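Local coordinates for protein CRISPR-associated endoribonuclease Cas6 1 (Methanocaldococcus jannaschii DSM 2661, PDB 5YI6) that probably cleaves long CRISPR transcripts as an RNA-binding endoribonuclease, yielding the CRISPR RNAs that guide antiviral defence, at residues A[2-6]-A[83-89]; A[23-27]-A[194-198]; A[121-125]-A[221-225]; A[132-136]-A[202-207]. All blocks are in the same frame, centred on the assembly; numbering follows the deposited sequence.

Contact 1. Residues A[2-6]-A[83-89]; sequences RESMR and ISSPNNE
M5 and S85 face each other as a hydrogen-bonded antiparallel pair and carry the paired backbone bonds between 2-6 and 83-89. M5 N donates to S85 O at 2.9 Å, and S85 N returns a bond to M5 O at 3.0 Å. Nearer the N terminus, R2 NH2 forms a salt bridge with E89 OE1 at 3.0 Å; the side chains lie alongside each other, their guanidinium and carboxylate planes 58° apart, and the arginine is poorly ordered. E3 N reaches N88 OD1 at 3.5 Å, a weak bond made possible because the amide carbon of N88 sits between its own backbone N and carbonyl carbon (chi1 66°). Packing surrounds this polar frame. N88 CB rests against M5 CB at 3.8 Å, S4 CB lies over P86 CA, and on the next, non-hydrogen-bonded pair R6 CB meets S84 CB. The R6 guanidinium is held from outside the pair, by a salt bridge to E223 and NH2 hydrogen bonds to Y222 O and V237 O, while S84 OG bonds to E223 O. S85 OG, which also bonds to F54 O, accepts from N87 N at 2.9 Å, an ST turn that carries the chain out of the strand, and N87 caps helix 88-101 through F90 N. The whole is a strand-turn-helix junction, with strands 5-12 and 78-85 as neighbours in the antiparallel sheet of a ferredoxin-like RAMP domain.

Contact 2. Residues A[23-27]-A[194-198]; sequences HQYYL and MRIKN
Y25 and R195 form a cation-pi stack that joins helix 23-35, in the N-terminal half of this tandem RAMP protein, to the end of strand 182-195 in the C-terminal half. The R195 guanidinium lies flat on one face of the Y25 ring, the planes only 6° apart and the centres 4.1 Å apart. R195 CD adds a CH-pi contact over the middle of the same ring, 3.7 Å from its centroid. With the chain extended from CG to NE, the arginine can run its whole length across the tyrosine. Its rotation is set from its own segment: NE donates to K197 O at 3.3 Å, a partner in the guanidinium plane, and NH2 makes a weaker bond to N198 O. I196 and K197 form a classic beta bulge, which is consistent with the K197 carbonyl turning to R195 NE. Farther out, a water bridges R195 NH1 to Y26 OH. At the inner end Q24 turns its amide nitrogen to M232 O, while two waters lie between Q24 OE1 and R195 O. M194, bent at both chi2 and chi3, crosses Q24 at about a right angle, its CE methyl 3.6 Å from Q24 CB.

Contact 3. Residues A[121-125]-A[221-225]; sequences IPKKF and GYECG. With PO4 (phosphate ion), chain L.
I121 opens an apolar contact between the loop that follows strand 109-118 and the last turn of helix 215-224, a loop-on-helix junction in the C-terminal RAMP domain. Its CD1 does the touching, 3.7 Å from Y222 CD2 and also against E223 CG: CG1 stands opposite the backbone N (chi1 -173°), and an off-staggered chi2 of 109° swings CD1 onto the helix. P122 follows and approaches the Y222 ring obliquely: P122 CD is 3.5 Å from Y222 CE2, and CG lies near the phenol oxygen. That oxygen is itself hydrogen-bonded to N239 N, which ties the ring to strand 237-240, whereas the E223 carboxylate next to I121 forms a salt bridge with R6. The chain then bows outward through the two lysines and comes back at F125. F125 CE1 lies over one face of the Y222 ring, offset toward its rim, with the two ring planes 41° apart. Y222 is thus touched by three side chains of the loop, and F125 also meets the ring of Y215 in the same helix. The backbone of F125 holds a phosphate ion, probably from the crystallisation liquor: F125 N donates to PO4 O4 at 3.0 Å in an almost straight bond.

Contact 4. Residues A[132-136]-A[202-207]; sequences SPIYL and CRCSEM
I134 O is approached from two quarters, by S205 N and by a water. S205 N donates to I134 O at 2.8 Å, and the water lies 2.8 Å from I134 O and 2.7 Å from S205 OG. I134 N completes the pair by donating to S205 O at 2.9 Å. The result is a single antiparallel hydrogen-bonded bridge, with the loop touching the strand at one point of true pairing. A second water continues the link beyond it, accepting from L136 N and lying against R203 O. The side chains pack on both sides of the bridge. P133 CB rests against C204 CB, 3.7 Å away, and beside it the sulfur of C204 touches Y135 CB. The Y135 ring meets two cysteines: C202 CB comes to 3.5 Å of Y135 CE1, and C202 SG lies obliquely, 4.4 Å from the ring centroid and 45° off its normal. Having CG opposite the backbone N (chi1 177°) carries this ring along the strand to C202. Toward the far end of the strand segment, I134 CD1 packs on M207 SD, the two side chains crossing at about a right angle. Strand 201-213 is paired beyond this contact with strand 182-195, C202 and C204 bonding to M194 and K192. I134 and M207 also touch helix 158-174, through L162 and F158, while Y135 and C202 reach strand 145-150 at D150.

From the N terminus, the chain first closes a loop when 83-89 returns to 2-6 in contact 1, tying two sheet strands and a helix start. Contact 2 opens inside that loop, at 23-27, but closes only at 194-198, so the two cross; it joins the N-terminal half to the C-terminal half. Contact 3 opens after contact 1 has closed, and contact 4 is nested within its loop, while contact 2 crosses both. Contacts 1 and 3 touch, R6 and S84 bonding to the end of helix 215-224. Contacts 2 and 4 meet through the paired strands 182-195 and 201-213, on M194 and C202.

Contact 1. Residues A[2-6]-A[83-89]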
loop_
_atom_site.group_PDB
_atom_site.type_symbol
_atom_site.label_atom_id
_atom_site.label_comp_id
_atom_site.label_asym_id
_atom_site.label_seq_id
_atom_site.Cartn_x
_atom_site.Cartn_y
_atom_site.Cartn_z
ATOM N N ARG A 2 6.162 -12.334 17.212
ATOM C CA ARG A 2 6.324 -11.091 16.459
ATOM C C ARG A 2 7.020 -11.330 15.112
ATOM O O ARG A 2 8.207 -11.651 15.032
ATOM C CB ARG A 2 7.087 -10.060 17.295
ATOM C CG ARG A 2 6.249 -9.492 18.437
ATOM C CD ARG A 2 6.969 -8.395 19.218
ATOM N NE ARG A 2 6.041 -7.341 19.637
ATOM C CZ ARG A 2 5.442 -7.281 20.826
ATOM N NH1 ARG A 2 5.671 -8.216 21.744
ATOM N NH2 ARG A 2 4.614 -6.277 21.098
ATOM N N GLU A 3 6.224 -11.166 14.059
ATOM C CA GLU A 3 6.598 -11.416 12.674
ATOM C C GLU A 3 5.681 -10.551 11.815
ATOM O O GLU A 3 4.835 -9.821 12.339
ATOM C CB GLU A 3 6.502 -12.909 12.335
ATOM C CG GLU A 3 5.160 -13.540 12.656
ATOM C CD GLU A 3 5.130 -15.034 12.370
ATOM O OE1 GLU A 3 5.926 -15.502 11.525
ATOM O OE2 GLU A 3 4.324 -15.744 13.007
ATOM N N SER A 4 5.831 -10.636 10.495
ATOM C CA SER A 4 4.984 -9.797 9.654
ATOM C C SER A 4 3.611 -10.440 9.427
ATOM O O SER A 4 3.367 -11.609 9.751
ATOM C CB SER A 4 5.678 -9.509 8.314
ATOM O OG SER A 4 5.817 -10.677 7.519
ATOM N N MET A 5 2.703 -9.663 8.820
ATOM C CA MET A 5 1.408 -10.236 8.504
ATOM C C MET A 5 0.798 -9.459 7.349
ATOM O O MET A 5 0.909 -8.223 7.291
ATOM C CB MET A 5 0.459 -10.217 9.707
ATOM C CG MET A 5 -0.844 -10.961 9.451
ATOM S SD MET A 5 -1.739 -11.034 11.011
ATOM C CE MET A 5 -3.089 -12.124 10.512
ATOM N N ARG A 6 0.196 -10.206 6.425
ATOM C CA ARG A 6 -0.587 -9.655 5.325
ATOM C C ARG A 6 -1.991 -10.247 5.377
ATOM O O ARG A 6 -2.152 -11.459 5.573
ATOM C CB ARG A 6 0.052 -9.965 3.962
ATOM C CG ARG A 6 -0.845 -9.518 2.774
ATOM C CD ARG A 6 -0.164 -9.746 1.410
ATOM N NE ARG A 6 1.051 -8.913 1.308
ATOM C CZ ARG A 6 1.491 -8.376 0.170
ATOM N NH1 ARG A 6 0.839 -8.596 -0.974
ATOM N NH2 ARG A 6 2.586 -7.603 0.167
ATOM N N ILE A 83 -3.769 -5.480 3.063
ATOM C CA ILE A 83 -3.137 -4.632 4.072
ATOM C C ILE A 83 -2.021 -5.454 4.697
ATOM O O ILE A 83 -2.209 -6.642 4.972
ATOM C CB ILE A 83 -4.107 -4.190 5.193
ATOM C CG1 ILE A 83 -5.453 -3.700 4.628
ATOM C CG2 ILE A 83 -3.433 -3.106 6.068
ATOM C CD1 ILE A 83 -6.522 -3.252 5.718
ATOM N N SER A 84 -0.860 -4.839 4.903
ATOM C CA SER A 84 0.251 -5.630 5.442
ATOM C C SER A 84 1.166 -4.754 6.287
ATOM O O SER A 84 1.261 -3.536 6.092
ATOM C CB SER A 84 1.078 -6.304 4.346
ATOM O OG SER A 84 1.696 -5.329 3.506
ATOM N N SER A 85 1.895 -5.417 7.190
ATOM C CA SER A 85 2.869 -4.703 8.009
ATOM C C SER A 85 3.930 -5.691 8.482
ATOM O O SER A 85 3.611 -6.865 8.731
ATOM C CB SER A 85 2.191 -4.046 9.223
ATOM O OG SER A 85 3.160 -3.404 10.060
ATOM N N PRO A 86 5.182 -5.245 8.678
ATOM C CA PRO A 86 6.124 -6.097 9.420
ATOM C C PRO A 86 5.735 -6.227 10.889
ATOM O O PRO A 86 6.329 -7.042 11.595
ATOM C CB PRO A 86 7.485 -5.388 9.229
ATOM C CG PRO A 86 7.127 -3.908 8.964
ATOM C CD PRO A 86 5.815 -4.005 8.165
ATOM N N ASN A 87 4.738 -5.464 11.367
ATOM C CA ASN A 87 4.251 -5.544 12.748
ATOM C C ASN A 87 2.931 -6.315 12.774
ATOM O O ASN A 87 1.871 -5.771 12.429
ATOM C CB ASN A 87 4.063 -4.143 13.335
ATOM C CG ASN A 87 3.715 -4.189 14.817
ATOM O OD1 ASN A 87 2.937 -5.038 15.254
ATOM N ND2 ASN A 87 4.306 -3.298 15.591
ATOM N N ASN A 88 2.975 -7.585 13.196
ATOM C CA ASN A 88 1.750 -8.379 13.106
ATOM C C ASN A 88 0.722 -7.963 14.145
ATOM O O ASN A 88 -0.487 -8.171 13.931
ATOM C CB ASN A 88 2.035 -9.880 13.196
ATOM C CG ASN A 88 2.558 -10.285 14.536
ATOM O OD1 ASN A 88 3.358 -9.573 15.140
ATOM N ND2 ASN A 88 2.118 -11.442 15.016
ATOM N N GLU A 89 1.160 -7.398 15.273
ATOM C CA GLU A 89 0.187 -6.927 16.255
ATOM C C GLU A 89 -0.649 -5.769 15.717
ATOM O O GLU A 89 -1.846 -5.685 16.001
ATOM C CB GLU A 89 0.904 -6.515 17.559
ATOM C CG GLU A 89 -0.052 -5.966 18.621
ATOM C CD GLU A 89 0.653 -5.636 19.946
ATOM O OE1 GLU A 89 1.879 -5.886 20.057
ATOM O OE2 GLU A 89 -0.020 -5.103 20.858
#

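Contact 2. Residues A[23-27]-A[194-198]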
loop_
_atom_site.group_PDB
_atom_site.type_symbol
_atom_site.label_atom_id
_atom_site.label_comp_id
_atom_site.label_asym_id
_atom_site.label_seq_id
_atom_site.Cartn_x
_atom_site.Cartn_y
_atom_site.Cartn_z
ATOM N N HIS A 23 -10.266 6.470 -6.760
ATOM C CA HIS A 23 -10.681 6.143 -5.400
ATOM C C HIS A 23 -9.538 6.140 -4.386
ATOM O O HIS A 23 -9.831 6.150 -3.193
ATOM C CB HIS A 23 -11.365 4.765 -5.332
ATOM C CG HIS A 23 -10.427 3.612 -5.465
ATOM N ND1 HIS A 23 -10.126 3.034 -6.684
ATOM C CD2 HIS A 23 -9.750 2.898 -4.531
ATOM C CE1 HIS A 23 -9.277 2.037 -6.495
ATOM N NE2 HIS A 23 -9.026 1.939 -5.199
ATOM N N GLN A 24 -8.274 6.024 -4.808
ATOM C CA GLN A 24 -7.219 5.777 -3.811
ATOM C C GLN A 24 -7.205 6.861 -2.739
ATOM O O GLN A 24 -7.029 6.571 -1.554
ATOM C CB GLN A 24 -5.844 5.678 -4.479
ATOM C CG GLN A 24 -4.726 5.037 -3.575
ATOM C CD GLN A 24 -4.201 5.944 -2.490
ATOM O OE1 GLN A 24 -4.180 7.187 -2.644
ATOM N NE2 GLN A 24 -3.749 5.336 -1.371
ATOM N N TYR A 25 -7.362 8.123 -3.143
ATOM C CA TYR A 25 -7.328 9.232 -2.182
ATOM C C TYR A 25 -8.401 9.078 -1.097
ATOM O O TYR A 25 -8.140 9.294 0.115
ATOM C CB TYR A 25 -7.497 10.529 -2.960
ATOM C CG TYR A 25 -7.602 11.777 -2.125
ATOM C CD1 TYR A 25 -6.474 12.331 -1.550
ATOM C CD2 TYR A 25 -8.826 12.416 -1.943
ATOM C CE1 TYR A 25 -6.555 13.488 -0.799
ATOM C CE2 TYR A 25 -8.916 13.582 -1.201
ATOM C CZ TYR A 25 -7.772 14.106 -0.625
ATOM O OH TYR A 25 -7.818 15.272 0.117
ATOM N N TYR A 26 -9.614 8.679 -1.509
ATOM C CA TYR A 26 -10.716 8.476 -0.561
ATOM C C TYR A 26 -10.532 7.223 0.270
ATOM O O TYR A 26 -10.928 7.190 1.448
ATOM C CB TYR A 26 -12.046 8.418 -1.323
ATOM C CG TYR A 26 -12.183 9.673 -2.132
ATOM C CD1 TYR A 26 -12.603 10.847 -1.532
ATOM C CD2 TYR A 26 -11.852 9.699 -3.487
ATOM C CE1 TYR A 26 -12.704 12.022 -2.256
ATOM C CE2 TYR A 26 -11.955 10.883 -4.227
ATOM C CZ TYR A 26 -12.385 12.031 -3.597
ATOM O OH TYR A 26 -12.488 13.203 -4.303
ATOM N N LEU A 27 -9.937 6.188 -0.326
ATOM C CA LEU A 27 -9.607 4.985 0.423
ATOM C C LEU A 27 -8.612 5.308 1.533
ATOM O O LEU A 27 -8.795 4.915 2.689
ATOM C CB LEU A 27 -9.022 3.941 -0.551
ATOM C CG LEU A 27 -8.376 2.709 0.088
ATOM C CD1 LEU A 27 -9.436 1.845 0.874
ATOM C CD2 LEU A 27 -7.695 1.846 -0.996
ATOM N N MET A 194 -1.580 10.614 -8.923
ATOM C CA MET A 194 -2.268 10.236 -7.690
ATOM C C MET A 194 -2.390 11.465 -6.816
ATOM O O MET A 194 -1.387 12.140 -6.564
ATOM C CB MET A 194 -1.519 9.130 -6.905
ATOM C CG MET A 194 -1.107 7.903 -7.737
ATOM S SD MET A 194 -2.537 6.877 -8.103
ATOM C CE MET A 194 -2.962 6.136 -6.522
ATOM N N ARG A 195 -3.610 11.754 -6.364
ATOM C CA ARG A 195 -3.816 12.831 -5.410
ATOM C C ARG A 195 -3.313 12.426 -4.026
ATOM O O ARG A 195 -3.608 11.329 -3.547
ATOM C CB ARG A 195 -5.301 13.178 -5.344
ATOM C CG ARG A 195 -5.631 14.401 -4.541
ATOM C CD ARG A 195 -7.131 14.689 -4.639
ATOM N NE ARG A 195 -7.484 15.829 -3.809
ATOM C CZ ARG A 195 -8.727 16.253 -3.607
ATOM N NH1 ARG A 195 -9.749 15.622 -4.176
ATOM N NH2 ARG A 195 -8.946 17.311 -2.834
ATOM N N ILE A 196 -2.549 13.304 -3.371
ATOM C CA ILE A 196 -2.024 12.996 -2.041
ATOM C C ILE A 196 -2.410 14.024 -1.000
ATOM O O ILE A 196 -2.271 13.747 0.197
ATOM C CB ILE A 196 -0.506 12.781 -2.040
ATOM C CG1 ILE A 196 0.205 13.926 -2.777
ATOM C CG2 ILE A 196 -0.177 11.438 -2.664
ATOM C CD1 ILE A 196 1.720 13.768 -2.807
ATOM N N LYS A 197 -2.906 15.178 -1.401
ATOM C CA LYS A 197 -3.336 16.226 -0.488
ATOM C C LYS A 197 -4.448 16.961 -1.206
ATOM O O LYS A 197 -4.700 16.722 -2.388
ATOM C CB LYS A 197 -2.195 17.173 -0.078
ATOM C CG LYS A 197 -1.240 16.553 0.932
ATOM C CD LYS A 197 -1.999 16.020 2.154
ATOM C CE LYS A 197 -1.057 15.507 3.247
ATOM N NZ LYS A 197 -1.791 14.764 4.316
ATOM N N ASN A 198 -5.197 17.761 -0.458
ATOM C CA ASN A 198 -6.327 18.464 -1.050
ATOM C C ASN A 198 -5.949 19.053 -2.403
ATOM O O ASN A 198 -6.783 19.103 -3.313
ATOM C CB ASN A 198 -6.841 19.566 -0.120
ATOM C CG ASN A 198 -7.170 19.046 1.266
ATOM O OD1 ASN A 198 -6.611 19.507 2.265
ATOM N ND2 ASN A 198 -8.074 18.071 1.335
HETATM O O HOH W 1 -4.286 8.917 -4.639
HETATM O O HOH W 2 -3.554 9.514 -1.346
HETATM O O HOH W 3 -9.701 16.824 0.030
HETATM O O HOH W 4 -9.921 13.397 -6.085
HETATM O O HOH W 5 -12.898 15.813 -2.930
#

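Contact 3. Residues A[121-125]-A[221-225]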
loop_
_atom_site.group_PDB
_atom_site.type_symbol
_atom_site.label_atom_id
_atom_site.label_comp_id
_atom_site.label_asym_id
_atom_site.label_seq_id
_atom_site.Cartn_x
_atom_site.Cartn_y
_atom_site.Cartn_z
ATOM N N ILE A 121 3.529 -15.159 4.013
ATOM C CA ILE A 121 4.573 -14.559 3.174
ATOM C C ILE A 121 5.119 -15.609 2.213
ATOM O O ILE A 121 5.270 -16.785 2.601
ATOM C CB ILE A 121 5.687 -13.989 4.059
ATOM C CG1 ILE A 121 6.699 -13.218 3.226
ATOM C CG2 ILE A 121 6.431 -15.084 4.812
ATOM C CD1 ILE A 121 6.629 -11.767 3.458
ATOM N N PRO A 122 5.385 -15.259 0.957
ATOM C CA PRO A 122 6.044 -16.209 0.053
ATOM C C PRO A 122 7.408 -16.630 0.597
ATOM O O PRO A 122 8.117 -15.850 1.227
ATOM C CB PRO A 122 6.171 -15.424 -1.251
ATOM C CG PRO A 122 5.065 -14.386 -1.180
ATOM C CD PRO A 122 4.990 -14.014 0.268
ATOM N N LYS A 123 7.749 -17.894 0.381
ATOM C CA LYS A 123 9.030 -18.415 0.836
ATOM C C LYS A 123 10.170 -18.027 -0.084
ATOM O O LYS A 123 11.329 -18.187 0.298
ATOM C CB LYS A 123 8.965 -19.942 0.946
ATOM C CG LYS A 123 8.133 -20.456 2.119
ATOM C CD LYS A 123 8.202 -21.981 2.220
ATOM C CE LYS A 123 7.343 -22.695 1.168
ATOM N NZ LYS A 123 5.869 -22.516 1.345
ATOM N N LYS A 124 9.868 -17.533 -1.281
ATOM C CA LYS A 124 10.878 -17.062 -2.228
ATOM C C LYS A 124 10.286 -15.945 -3.081
ATOM O O LYS A 124 9.073 -15.898 -3.308
ATOM C CB LYS A 124 11.370 -18.211 -3.121
ATOM C CG LYS A 124 10.270 -18.787 -3.995
ATOM C CD LYS A 124 10.632 -20.148 -4.598
ATOM C CE LYS A 124 9.450 -20.710 -5.406
ATOM N NZ LYS A 124 9.744 -21.987 -6.119
ATOM N N PHE A 125 11.134 -15.010 -3.496
ATOM C CA PHE A 125 10.702 -13.903 -4.333
ATOM C C PHE A 125 11.425 -13.954 -5.659
ATOM O O PHE A 125 12.614 -14.277 -5.716
ATOM C CB PHE A 125 10.974 -12.555 -3.697
ATOM C CG PHE A 125 10.276 -12.372 -2.411
ATOM C CD1 PHE A 125 8.892 -12.200 -2.376
ATOM C CD2 PHE A 125 10.997 -12.375 -1.225
ATOM C CE1 PHE A 125 8.247 -12.023 -1.178
ATOM C CE2 PHE A 125 10.356 -12.208 -0.026
ATOM C CZ PHE A 125 8.988 -12.018 -0.001
ATOM N N GLY A 221 10.463 -5.226 2.463
ATOM C CA GLY A 221 9.762 -4.411 1.461
ATOM C C GLY A 221 8.406 -5.002 1.077
ATOM O O GLY A 221 7.433 -4.280 0.845
ATOM N N TYR A 222 8.322 -6.324 1.044
ATOM C CA TYR A 222 7.071 -6.993 0.704
ATOM C C TYR A 222 5.976 -6.671 1.717
ATOM O O TYR A 222 4.817 -6.476 1.346
ATOM C CB TYR A 222 7.318 -8.499 0.620
ATOM C CG TYR A 222 6.208 -9.228 -0.103
ATOM C CD1 TYR A 222 6.180 -9.256 -1.498
ATOM C CD2 TYR A 222 5.210 -9.875 0.606
ATOM C CE1 TYR A 222 5.132 -9.946 -2.189
ATOM C CE2 TYR A 222 4.168 -10.580 -0.051
ATOM C CZ TYR A 222 4.142 -10.578 -1.456
ATOM O OH TYR A 222 3.148 -11.253 -2.133
ATOM N N GLU A 223 6.309 -6.623 3.008
ATOM C CA GLU A 223 5.231 -6.373 3.975
ATOM C C GLU A 223 5.110 -4.905 4.411
ATOM O O GLU A 223 4.035 -4.481 4.826
ATOM C CB GLU A 223 5.343 -7.330 5.158
ATOM C CG GLU A 223 5.202 -8.851 4.697
ATOM C CD GLU A 223 3.863 -9.281 3.921
ATOM O OE1 GLU A 223 3.179 -8.482 3.240
ATOM O OE2 GLU A 223 3.498 -10.483 3.975
ATOM N N CYS A 224 6.158 -4.117 4.301
ATOM C CA CYS A 224 6.087 -2.700 4.666
ATOM C C CYS A 224 5.701 -1.816 3.485
ATOM O O CYS A 224 5.137 -0.730 3.683
ATOM C CB CYS A 224 7.447 -2.224 5.196
ATOM S SG CYS A 224 7.393 -0.535 5.956
ATOM N N GLY A 225 5.990 -2.264 2.278
ATOM C CA GLY A 225 5.842 -1.479 1.071
ATOM C C GLY A 225 7.196 -0.962 0.600
ATOM O O GLY A 225 8.144 -0.828 1.380
HETATM P P PO4 L . 15.261 -14.342 -3.236
HETATM O O1 PO4 L . 15.973 -13.741 -2.042
HETATM O O2 PO4 L . 14.891 -13.237 -4.202
HETATM O O3 PO4 L . 16.188 -15.321 -3.930
HETATM O O4 PO4 L . 14.009 -15.072 -2.771
#

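Contact 4. Residues A[132-136]-A[202-207]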
loop_
_atom_site.group_PDB
_atom_site.type_symbol
_atom_site.label_atom_id
_atom_site.label_comp_id
_atom_site.label_asym_id
_atom_site.label_seq_id
_atom_site.Cartn_x
_atom_site.Cartn_y
_atom_site.Cartn_z
ATOM N N SER A 132 -0.380 -1.269 -5.145
ATOM C CA SER A 132 -0.571 0.167 -5.101
ATOM C C SER A 132 0.745 0.773 -5.605
ATOM O O SER A 132 1.832 0.188 -5.386
ATOM C CB SER A 132 -0.945 0.699 -3.712
ATOM O OG SER A 132 -0.068 0.234 -2.695
ATOM N N PRO A 133 0.687 1.862 -6.356
ATOM C CA PRO A 133 1.904 2.329 -7.045
ATOM C C PRO A 133 2.923 2.903 -6.057
ATOM O O PRO A 133 2.588 3.330 -4.949
ATOM C CB PRO A 133 1.390 3.402 -8.015
ATOM C CG PRO A 133 0.124 3.941 -7.387
ATOM C CD PRO A 133 -0.505 2.673 -6.705
ATOM N N ILE A 134 4.193 2.940 -6.511
ATOM C CA ILE A 134 5.337 3.344 -5.685
ATOM C C ILE A 134 5.552 4.835 -5.833
ATOM O O ILE A 134 5.587 5.367 -6.951
ATOM C CB ILE A 134 6.596 2.547 -6.066
ATOM C CG1 ILE A 134 6.433 1.104 -5.573
ATOM C CG2 ILE A 134 7.922 3.204 -5.504
ATOM C CD1 ILE A 134 7.393 0.116 -6.231
ATOM N N TYR A 135 5.681 5.501 -4.696
ATOM C CA TYR A 135 5.950 6.921 -4.619
ATOM C C TYR A 135 7.374 7.104 -4.129
ATOM O O TYR A 135 7.780 6.483 -3.143
ATOM C CB TYR A 135 4.956 7.583 -3.666
ATOM C CG TYR A 135 5.176 9.055 -3.431
ATOM C CD1 TYR A 135 5.075 9.968 -4.466
ATOM C CD2 TYR A 135 5.425 9.542 -2.157
ATOM C CE1 TYR A 135 5.255 11.367 -4.234
ATOM C CE2 TYR A 135 5.605 10.912 -1.927
ATOM C CZ TYR A 135 5.503 11.810 -2.970
ATOM O OH TYR A 135 5.664 13.157 -2.752
ATOM N N LEU A 136 8.135 7.965 -4.811
ATOM C CA LEU A 136 9.520 8.169 -4.414
ATOM C C LEU A 136 9.892 9.588 -4.823
ATOM O O LEU A 136 9.724 9.929 -5.986
ATOM C CB LEU A 136 10.417 7.145 -5.098
ATOM C CG LEU A 136 11.816 7.011 -4.522
ATOM C CD1 LEU A 136 11.813 6.427 -3.093
ATOM C CD2 LEU A 136 12.661 6.181 -5.499
ATOM N N CYS A 202 0.813 13.751 -7.379
ATOM C CA CYS A 202 2.158 13.271 -7.620
ATOM C C CYS A 202 2.137 12.252 -8.744
ATOM O O CYS A 202 1.083 11.762 -9.146
ATOM C CB CYS A 202 2.755 12.683 -6.336
ATOM S SG CYS A 202 1.841 11.233 -5.715
ATOM N N ARG A 203 3.318 11.943 -9.264
ATOM C CA ARG A 203 3.490 10.868 -10.234
ATOM C C ARG A 203 4.107 9.678 -9.504
ATOM O O ARG A 203 5.151 9.826 -8.861
ATOM C CB ARG A 203 4.372 11.321 -11.395
ATOM C CG ARG A 203 3.761 12.466 -12.160
ATOM C CD ARG A 203 4.706 13.054 -13.215
ATOM N NE ARG A 203 4.910 12.147 -14.344
ATOM C CZ ARG A 203 3.991 11.908 -15.283
ATOM N NH1 ARG A 203 4.255 11.076 -16.284
ATOM N NH2 ARG A 203 2.796 12.486 -15.210
ATOM N N CYS A 204 3.444 8.517 -9.582
ATOM C CA CYS A 204 3.843 7.285 -8.919
ATOM C C CYS A 204 4.063 6.225 -9.992
ATOM O O CYS A 204 3.682 6.408 -11.152
ATOM C CB CYS A 204 2.751 6.829 -7.921
ATOM S SG CYS A 204 2.611 7.967 -6.547
ATOM N N SER A 205 4.686 5.114 -9.628
ATOM C CA SER A 205 5.015 4.088 -10.613
ATOM C C SER A 205 4.176 2.840 -10.386
ATOM O O SER A 205 4.279 2.221 -9.332
ATOM C CB SER A 205 6.496 3.700 -10.569
ATOM O OG SER A 205 7.339 4.828 -10.784
ATOM N N GLU A 206 3.357 2.472 -11.372
ATOM C CA GLU A 206 2.832 1.108 -11.451
ATOM C C GLU A 206 3.900 0.259 -12.124
ATOM O O GLU A 206 4.348 0.593 -13.227
ATOM C CB GLU A 206 1.527 1.106 -12.252
ATOM C CG GLU A 206 0.933 -0.244 -12.527
ATOM C CD GLU A 206 -0.397 -0.112 -13.275
ATOM O OE1 GLU A 206 -0.425 -0.374 -14.499
ATOM O OE2 GLU A 206 -1.391 0.320 -12.645
ATOM N N MET A 207 4.367 -0.799 -11.472
ATOM C CA MET A 207 5.506 -1.462 -12.101
ATOM C C MET A 207 5.587 -2.936 -11.749
ATOM O O MET A 207 5.010 -3.418 -10.762
ATOM C CB MET A 207 6.829 -0.761 -11.757
ATOM C CG MET A 207 7.107 -0.653 -10.305
ATOM S SD MET A 207 8.507 0.494 -10.007
ATOM C CE MET A 207 9.839 -0.489 -10.547
HETATM O O HOH W 6 7.986 5.861 -8.386
HETATM O O HOH W 7 7.227 8.712 -7.513
#